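Local coordinates for protein tryptophan--tRNA ligase (Aeropyrum pernix, PDB 3A04) that charges tRNA(Trp) with L-tryptophan at the expense of ATP, as a class I aminoacyl-tRNA synthetase, at residues T75-S80 and K88-Q93; A134-L139 and T146-Q151. All coordinates share one frame; numbering follows the deposited sequence.

Contact 1: residues T75-S80 and K88-Q93; sequences TGFMPS and KLTVDQ
F77 and T75 meet T90 and V91 where the end of strand 72-77 packs against helix 85-99. Both strand side chains leave the same face of the strand and point toward the helix. F77 CB is still beside its own strand and meets nothing of the helix segment. CG lies anti to the carbonyl carbon (chi1 -68°), and this sends the ring out toward the helix. CE1 rests on the T75 methyl, with F77 CE1 to T75 CG2 at 3.5 Å. The ring also packs on M136 and Y132 of helix 121-139. F77 CZ, the tip of the ring, makes the helix contact, 3.8 Å from V91 CG2 and 3.9 Å from T90 CG2. The two methyls approach the ring obliquely.

The pairing joins the first strand and the helix of a beta-alpha-beta unit completed by strand 103-108, in the Rossmann-type fold of class I synthetases. The loop between them carries most of the 'HIGH' region, which begins at P79 and S80.

T90 and T75 reach toward each other, tip to tip. T90 CG2, anti to its own nitrogen, is 3.9 Å from T75 OG1 and 4.0 Å from T75 CG2. A methyl, not the T90 hydroxyl, faces the strand. No hydrogen bond crosses. Polar pairing stays on other sides of the helix. K88 NZ forms a 2.7 Å salt bridge with D92 OD2, using the syn lone pair of that oxygen, and also bonds H312. Q93 NE2 bonds L89 O from above the carbonyl plane, while Q93 N reaches that oxygen from the opposite face.

Contact 2: residues A134-L139 and T146-Q151; sequences ANMIAL and TEFYFQ
M136 and I137, neighbours on helix 121-139, both touch the ring of F148 on strand 147-150. A134 and N135 lie on the far side of the helix and pack on helix 334-364, where N135 OD1 bonds H352. M136 comes next and points at the strand. Its chain runs out extended (chi2 -175°) and bends at the sulfur. M136 SD lies 3.9 Å from F148 CE1 and 5.3 Å from the ring centroid. It is in the ring plane, 90° off the normal, a Met-aromatic contact at the edge. I137 leaves the helix less directly, but its CD1 gets to the far end of the ring. I137 CD1 is 3.7 Å from F148 CZ and 3.8 Å from F148 CE2, and the two side chains cross obliquely. A138 and L139 face other helices, and A138 O accepts a bond from R355.

Strand 147-150 is an edge strand of the sheet within this chain, parallel to strand 103-108. The helix belongs to the crossover between these two strands. T146 CG2 lies 3.5 Å above one face of the F148 ring, toward its rim, and V106 and V367 add to its packing. No hydrogen bond joins the segments, and the touching atoms are carbon and sulfur. The contact is held by apolar packing, perhaps with a weak electrostatic pull between the sulfur and the slightly positive C-H edge of the ring.

Overall arrangement
Contacts 1 and 2 follow one another along the chain and reach the same sheet. Strand 103-108 lies between their two strands. Their centres are 9 Å apart, and M136 joins them. M136 CG lies 3.6 Å from V91 CG2, and M136 CE lies 3.6 Å from F77 CD1. L139 extends the seam between the helices, with L139 CD1 3.7 Å from V91 CG1. Segment 75-80 ends in the first two residues of the 'HIGH' region, just past the touching residues, and S80 O bonds Y132 OH on helix 121-139. That helix links the 'HIGH' region, which in this family helps bind ATP, to the strand of contact 2. Q151 O bonds Q163 NE2 of the second subunit.

Contact 1: residues T75-S80 and K88-Q93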
ATOM      1  N   THR A  75      10.521 -10.090 -13.636  1.00 24.98           N
ATOM      2  CA  THR A  75       9.502 -11.048 -13.254  1.00 25.60           C
ATOM      3  C   THR A  75       9.488 -11.135 -11.732  1.00 26.19           C
ATOM      4  O   THR A  75      10.408 -10.624 -11.056  1.00 28.10           O
ATOM      5  CB  THR A  75       9.850 -12.495 -13.859  1.00 27.50           C
ATOM      6  OG1 THR A  75       8.768 -13.381 -13.576  1.00 31.11           O
ATOM      7  CG2 THR A  75      11.120 -13.031 -13.156  1.00 29.68           C
ATOM      8  N   GLY A  76       8.478 -11.783 -11.163  1.00 26.17           N
ATOM      9  CA  GLY A  76       8.430 -11.986  -9.742  1.00 27.34           C
ATOM     10  C   GLY A  76       8.320 -13.453  -9.364  1.00 27.97           C
ATOM     11  O   GLY A  76       7.760 -14.248 -10.144  1.00 28.41           O
ATOM     12  N   PHE A  77       8.761 -13.781  -8.140  1.00 26.01           N
ATOM     13  CA  PHE A  77       8.670 -15.151  -7.562  1.00 27.71           C
ATOM     14  C   PHE A  77       8.085 -15.045  -6.157  1.00 27.54           C
ATOM     15  O   PHE A  77       8.455 -14.164  -5.325  1.00 27.32           O
ATOM     16  CB  PHE A  77      10.046 -15.840  -7.447  1.00 26.70           C
ATOM     17  CG  PHE A  77      10.671 -16.178  -8.781  1.00 28.37           C
ATOM     18  CD1 PHE A  77      11.439 -15.253  -9.439  1.00 27.53           C
ATOM     19  CD2 PHE A  77      10.379 -17.373  -9.407  1.00 29.08           C
ATOM     20  CE1 PHE A  77      11.929 -15.483 -10.747  1.00 33.53           C
ATOM     21  CE2 PHE A  77      10.978 -17.678 -10.728  1.00 30.29           C
ATOM     22  CZ  PHE A  77      11.697 -16.723 -11.359  1.00 31.29           C
ATOM     23  N   MET A  78       7.153 -15.931  -5.917  1.00 28.11           N
ATOM     24  CA  MET A  78       6.538 -16.211  -4.612  1.00 29.05           C
ATOM     25  C   MET A  78       7.492 -17.101  -3.820  1.00 29.46           C
ATOM     26  O   MET A  78       7.808 -18.231  -4.288  1.00 30.12           O
ATOM     27  CB  MET A  78       5.184 -16.927  -4.842  1.00 30.09           C
ATOM     28  CG  MET A  78       4.482 -17.429  -3.523  1.00 27.90           C
ATOM     29  SD  MET A  78       4.303 -16.176  -2.230  1.00 34.72           S
ATOM     30  CE  MET A  78       3.209 -15.072  -3.075  1.00 28.23           C
ATOM     31  N   PRO A  79       7.999 -16.617  -2.659  1.00 28.35           N
ATOM     32  CA  PRO A  79       8.981 -17.443  -1.899  1.00 30.54           C
ATOM     33  C   PRO A  79       8.284 -18.464  -1.024  1.00 31.82           C
ATOM     34  O   PRO A  79       8.243 -18.294   0.176  1.00 33.27           O
ATOM     35  CB  PRO A  79       9.705 -16.433  -1.029  1.00 30.44           C
ATOM     36  CG  PRO A  79       8.603 -15.333  -0.734  1.00 27.71           C
ATOM     37  CD  PRO A  79       7.884 -15.245  -2.094  1.00 29.76           C
ATOM     38  N   SER A  80       7.734 -19.512  -1.647  1.00 31.43           N
ATOM     39  CA  SER A  80       7.004 -20.518  -0.964  1.00 33.74           C
ATOM     40  C   SER A  80       7.443 -21.841  -1.627  1.00 36.22           C
ATOM     41  O   SER A  80       7.411 -21.917  -2.877  1.00 34.25           O
ATOM     42  CB  SER A  80       5.527 -20.352  -1.344  1.00 34.22           C
ATOM     43  OG  SER A  80       4.770 -21.246  -0.544  1.00 42.00           O
ATOM     44  N   LYS A  88      12.449 -22.888 -13.349  1.00 26.34           N
ATOM     45  CA  LYS A  88      13.616 -22.809 -14.203  1.00 25.99           C
ATOM     46  C   LYS A  88      13.306 -22.254 -15.589  1.00 26.94           C
ATOM     47  O   LYS A  88      14.177 -21.581 -16.186  1.00 28.47           O
ATOM     48  CB  LYS A  88      14.309 -24.229 -14.327  1.00 27.14           C
ATOM     49  CG  LYS A  88      15.360 -24.351 -15.449  1.00 28.88           C
ATOM     50  CD  LYS A  88      16.107 -25.744 -15.333  1.00 29.99           C
ATOM     51  CE  LYS A  88      17.151 -25.973 -16.462  1.00 27.13           C
ATOM     52  NZ  LYS A  88      16.499 -25.739 -17.743  1.00 32.34           N
ATOM     53  N   LEU A  89      12.142 -22.625 -16.130  1.00 26.23           N
ATOM     54  CA  LEU A  89      11.770 -22.141 -17.477  1.00 27.61           C
ATOM     55  C   LEU A  89      11.737 -20.619 -17.492  1.00 26.93           C
ATOM     56  O   LEU A  89      12.166 -19.980 -18.481  1.00 27.43           O
ATOM     57  CB  LEU A  89      10.371 -22.656 -17.826  1.00 25.68           C
ATOM     58  CG  LEU A  89       9.768 -22.251 -19.172  1.00 33.52           C
ATOM     59  CD1 LEU A  89      10.677 -22.740 -20.236  1.00 37.04           C
ATOM     60  CD2 LEU A  89       8.395 -22.880 -19.298  1.00 38.16           C
ATOM     61  N   THR A  90      11.205 -19.999 -16.434  1.00 26.87           N
ATOM     62  CA  THR A  90      11.209 -18.539 -16.399  1.00 26.26           C
ATOM     63  C   THR A  90      12.637 -17.998 -16.325  1.00 27.18           C
ATOM     64  O   THR A  90      12.970 -17.088 -17.087  1.00 26.73           O
ATOM     65  CB  THR A  90      10.437 -18.040 -15.226  1.00 29.29           C
ATOM     66  OG1 THR A  90       9.086 -18.357 -15.450  1.00 30.51           O
ATOM     67  CG2 THR A  90      10.564 -16.483 -15.060  1.00 28.29           C
ATOM     68  N   VAL A  91      13.484 -18.556 -15.427  1.00 26.57           N
ATOM     69  CA  VAL A  91      14.859 -18.035 -15.260  1.00 26.05           C
ATOM     70  C   VAL A  91      15.668 -18.229 -16.515  1.00 27.15           C
ATOM     71  O   VAL A  91      16.533 -17.417 -16.854  1.00 26.79           O
ATOM     72  CB  VAL A  91      15.582 -18.733 -14.040  1.00 28.67           C
ATOM     73  CG1 VAL A  91      16.995 -18.265 -13.864  1.00 24.23           C
ATOM     74  CG2 VAL A  91      14.801 -18.359 -12.782  1.00 25.70           C
ATOM     75  N   ASP A  92      15.448 -19.364 -17.189  1.00 26.78           N
ATOM     76  CA  ASP A  92      16.166 -19.582 -18.443  1.00 29.10           C
ATOM     77  C   ASP A  92      15.859 -18.453 -19.441  1.00 28.51           C
ATOM     78  O   ASP A  92      16.741 -18.031 -20.153  1.00 26.87           O
ATOM     79  CB  ASP A  92      15.705 -20.919 -19.052  1.00 29.18           C
ATOM     80  CG  ASP A  92      16.469 -22.143 -18.401  1.00 35.83           C
ATOM     81  OD1 ASP A  92      17.581 -21.996 -17.734  1.00 35.80           O
ATOM     82  OD2 ASP A  92      15.883 -23.222 -18.488  1.00 36.04           O
ATOM     83  N   GLN A  93      14.601 -18.013 -19.511  1.00 27.93           N
ATOM     84  CA  GLN A  93      14.255 -16.839 -20.395  1.00 28.58           C
ATOM     85  C   GLN A  93      14.942 -15.552 -19.869  1.00 28.87           C
ATOM     86  O   GLN A  93      15.428 -14.786 -20.625  1.00 29.19           O
ATOM     87  CB  GLN A  93      12.729 -16.624 -20.369  1.00 30.18           C
ATOM     88  CG  GLN A  93      12.016 -17.810 -20.985  1.00 26.31           C
ATOM     89  CD  GLN A  93      10.549 -17.671 -20.967  1.00 30.79           C
ATOM     90  OE1 GLN A  93      10.001 -16.749 -21.563  1.00 30.67           O
ATOM     91  NE2 GLN A  93       9.869 -18.555 -20.221  1.00 32.76           N
TER

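Contact 2: residues A134-L139 and T146-Q151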
ATOM      1  N   ALA A 134      19.416 -18.163  -4.681  1.00 29.28           N
ATOM      2  CA  ALA A 134      20.600 -19.014  -4.826  1.00 29.95           C
ATOM      3  C   ALA A 134      20.428 -19.963  -6.008  1.00 27.58           C
ATOM      4  O   ALA A 134      21.350 -20.113  -6.764  1.00 29.21           O
ATOM      5  CB  ALA A 134      20.921 -19.760  -3.531  1.00 29.82           C
ATOM      6  N   ASN A 135      19.241 -20.541  -6.215  1.00 27.77           N
ATOM      7  CA  ASN A 135      19.059 -21.390  -7.427  1.00 27.26           C
ATOM      8  C   ASN A 135      19.142 -20.613  -8.726  1.00 28.26           C
ATOM      9  O   ASN A 135      19.660 -21.075  -9.726  1.00 27.66           O
ATOM     10  CB  ASN A 135      17.753 -22.155  -7.351  1.00 27.89           C
ATOM     11  CG  ASN A 135      17.919 -23.451  -6.576  1.00 31.28           C
ATOM     12  OD1 ASN A 135      18.701 -24.287  -6.970  1.00 34.12           O
ATOM     13  ND2 ASN A 135      17.218 -23.598  -5.483  1.00 27.37           N
ATOM     14  N   MET A 136      18.646 -19.383  -8.728  1.00 26.66           N
ATOM     15  CA  MET A 136      18.776 -18.562  -9.926  1.00 26.99           C
ATOM     16  C   MET A 136      20.240 -18.251 -10.293  1.00 26.59           C
ATOM     17  O   MET A 136      20.646 -18.304 -11.440  1.00 26.98           O
ATOM     18  CB  MET A 136      18.048 -17.243  -9.678  1.00 25.94           C
ATOM     19  CG  MET A 136      16.542 -17.494  -9.803  1.00 29.60           C
ATOM     20  SD  MET A 136      15.744 -15.827  -9.637  1.00 33.41           S
ATOM     21  CE  MET A 136      14.703 -16.173  -8.271  1.00 34.02           C
ATOM     22  N   ILE A 137      21.040 -17.941  -9.294  1.00 29.03           N
ATOM     23  CA  ILE A 137      22.467 -17.676  -9.520  1.00 30.51           C
ATOM     24  C   ILE A 137      23.186 -18.966 -10.064  1.00 30.72           C
ATOM     25  O   ILE A 137      24.006 -18.892 -10.974  1.00 31.93           O
ATOM     26  CB  ILE A 137      23.145 -17.307  -8.163  1.00 30.87           C
ATOM     27  CG1 ILE A 137      22.626 -15.978  -7.588  1.00 37.09           C
ATOM     28  CG2 ILE A 137      24.676 -17.148  -8.314  1.00 31.35           C
ATOM     29  CD1 ILE A 137      22.466 -14.892  -8.575  1.00 36.36           C
ATOM     30  N   ALA A 138      22.855 -20.099  -9.457  1.00 31.06           N
ATOM     31  CA  ALA A 138      23.488 -21.389  -9.818  1.00 32.87           C
ATOM     32  C   ALA A 138      23.077 -21.779 -11.252  1.00 32.87           C
ATOM     33  O   ALA A 138      23.838 -22.499 -11.969  1.00 33.05           O
ATOM     34  CB  ALA A 138      23.070 -22.442  -8.830  1.00 31.20           C
ATOM     35  N   LEU A 139      21.887 -21.311 -11.680  1.00 31.06           N
ATOM     36  CA  LEU A 139      21.477 -21.488 -13.066  1.00 31.08           C
ATOM     37  C   LEU A 139      22.210 -20.653 -14.062  1.00 31.38           C
ATOM     38  O   LEU A 139      22.196 -20.992 -15.229  1.00 30.90           O
ATOM     39  CB  LEU A 139      19.947 -21.260 -13.268  1.00 31.88           C
ATOM     40  CG  LEU A 139      18.950 -22.340 -12.856  1.00 30.60           C
ATOM     41  CD1 LEU A 139      17.491 -21.814 -12.973  1.00 33.28           C
ATOM     42  CD2 LEU A 139      19.094 -23.751 -13.665  1.00 26.08           C
ATOM     43  N   THR A 146      22.163  -8.485 -11.911  1.00 30.84           N
ATOM     44  CA  THR A 146      20.757  -8.792 -11.743  1.00 29.47           C
ATOM     45  C   THR A 146      20.301  -7.936 -10.567  1.00 30.18           C
ATOM     46  O   THR A 146      20.977  -7.865  -9.543  1.00 30.40           O
ATOM     47  CB  THR A 146      20.490 -10.287 -11.417  1.00 28.85           C
ATOM     48  OG1 THR A 146      20.970 -11.106 -12.522  1.00 29.00           O
ATOM     49  CG2 THR A 146      18.878 -10.564 -11.216  1.00 28.64           C
ATOM     50  N   GLU A 147      19.129  -7.308 -10.671  1.00 29.86           N
ATOM     51  CA  GLU A 147      18.653  -6.518  -9.495  1.00 27.25           C
ATOM     52  C   GLU A 147      17.567  -7.284  -8.780  1.00 27.15           C
ATOM     53  O   GLU A 147      16.414  -7.342  -9.260  1.00 27.67           O
ATOM     54  CB  GLU A 147      18.203  -5.150  -9.993  1.00 28.64           C
ATOM     55  CG  GLU A 147      17.774  -4.151  -8.822  1.00 29.84           C
ATOM     56  CD  GLU A 147      17.923  -2.676  -9.222  1.00 38.85           C
ATOM     57  OE1 GLU A 147      18.878  -2.309 -10.008  1.00 42.11           O
ATOM     58  OE2 GLU A 147      17.067  -1.874  -8.758  1.00 36.65           O
ATOM     59  N   PHE A 148      17.890  -7.927  -7.662  1.00 26.49           N
ATOM     60  CA  PHE A 148      16.879  -8.659  -6.879  1.00 27.64           C
ATOM     61  C   PHE A 148      16.355  -7.684  -5.819  1.00 27.42           C
ATOM     62  O   PHE A 148      17.162  -6.933  -5.262  1.00 27.35           O
ATOM     63  CB  PHE A 148      17.523  -9.803  -6.095  1.00 26.88           C
ATOM     64  CG  PHE A 148      18.176 -10.893  -7.000  1.00 30.23           C
ATOM     65  CD1 PHE A 148      17.405 -11.941  -7.492  1.00 29.50           C
ATOM     66  CD2 PHE A 148      19.527 -10.832  -7.332  1.00 31.18           C
ATOM     67  CE1 PHE A 148      17.974 -12.967  -8.316  1.00 27.59           C
ATOM     68  CE2 PHE A 148      20.131 -11.884  -8.152  1.00 32.23           C
ATOM     69  CZ  PHE A 148      19.333 -12.921  -8.622  1.00 31.39           C
ATOM     70  N   TYR A 149      15.056  -7.814  -5.434  1.00 25.48           N
ATOM     71  CA  TYR A 149      14.542  -6.998  -4.363  1.00 25.09           C
ATOM     72  C   TYR A 149      13.364  -7.620  -3.739  1.00 24.82           C
ATOM     73  O   TYR A 149      12.684  -8.489  -4.389  1.00 24.53           O
ATOM     74  CB  TYR A 149      14.225  -5.566  -4.873  1.00 25.28           C
ATOM     75  CG  TYR A 149      12.986  -5.498  -5.737  1.00 26.99           C
ATOM     76  CD1 TYR A 149      11.703  -5.336  -5.156  1.00 20.64           C
ATOM     77  CD2 TYR A 149      13.116  -5.642  -7.121  1.00 24.61           C
ATOM     78  CE1 TYR A 149      10.513  -5.253  -6.008  1.00 26.48           C
ATOM     79  CE2 TYR A 149      11.970  -5.591  -8.008  1.00 24.26           C
ATOM     80  CZ  TYR A 149      10.685  -5.384  -7.394  1.00 23.10           C
ATOM     81  OH  TYR A 149       9.546  -5.382  -8.163  1.00 25.66           O
ATOM     82  N   PHE A 150      13.039  -7.135  -2.529  1.00 24.92           N
ATOM     83  CA  PHE A 150      11.858  -7.580  -1.784  1.00 25.90           C
ATOM     84  C   PHE A 150      10.792  -6.481  -1.908  1.00 25.97           C
ATOM     85  O   PHE A 150      11.150  -5.296  -1.802  1.00 25.81           O
ATOM     86  CB  PHE A 150      12.139  -7.729  -0.287  1.00 24.73           C
ATOM     87  CG  PHE A 150      13.078  -8.846   0.039  1.00 29.17           C
ATOM     88  CD1 PHE A 150      12.602 -10.140   0.229  1.00 29.19           C
ATOM     89  CD2 PHE A 150      14.451  -8.616   0.144  1.00 32.30           C
ATOM     90  CE1 PHE A 150      13.533 -11.223   0.570  1.00 28.32           C
ATOM     91  CE2 PHE A 150      15.372  -9.722   0.462  1.00 29.90           C
ATOM     92  CZ  PHE A 150      14.902 -10.954   0.663  1.00 28.85           C
ATOM     93  N   GLN A 151       9.559  -6.899  -2.171  1.00 24.49           N
ATOM     94  CA  GLN A 151       8.396  -5.997  -2.208  1.00 25.06           C
ATOM     95  C   GLN A 151       8.336  -5.159  -0.912  1.00 26.25           C
ATOM     96  O   GLN A 151       7.913  -4.017  -0.983  1.00 26.21           O
ATOM     97  CB  GLN A 151       7.052  -6.734  -2.277  1.00 24.75           C
ATOM     98  CG  GLN A 151       6.831  -7.468  -3.629  1.00 24.10           C
ATOM     99  CD  GLN A 151       5.540  -8.278  -3.624  1.00 24.69           C
ATOM    100  OE1 GLN A 151       5.084  -8.775  -2.607  1.00 27.19           O
ATOM    101  NE2 GLN A 151       4.989  -8.456  -4.814  1.00 25.27           N
TER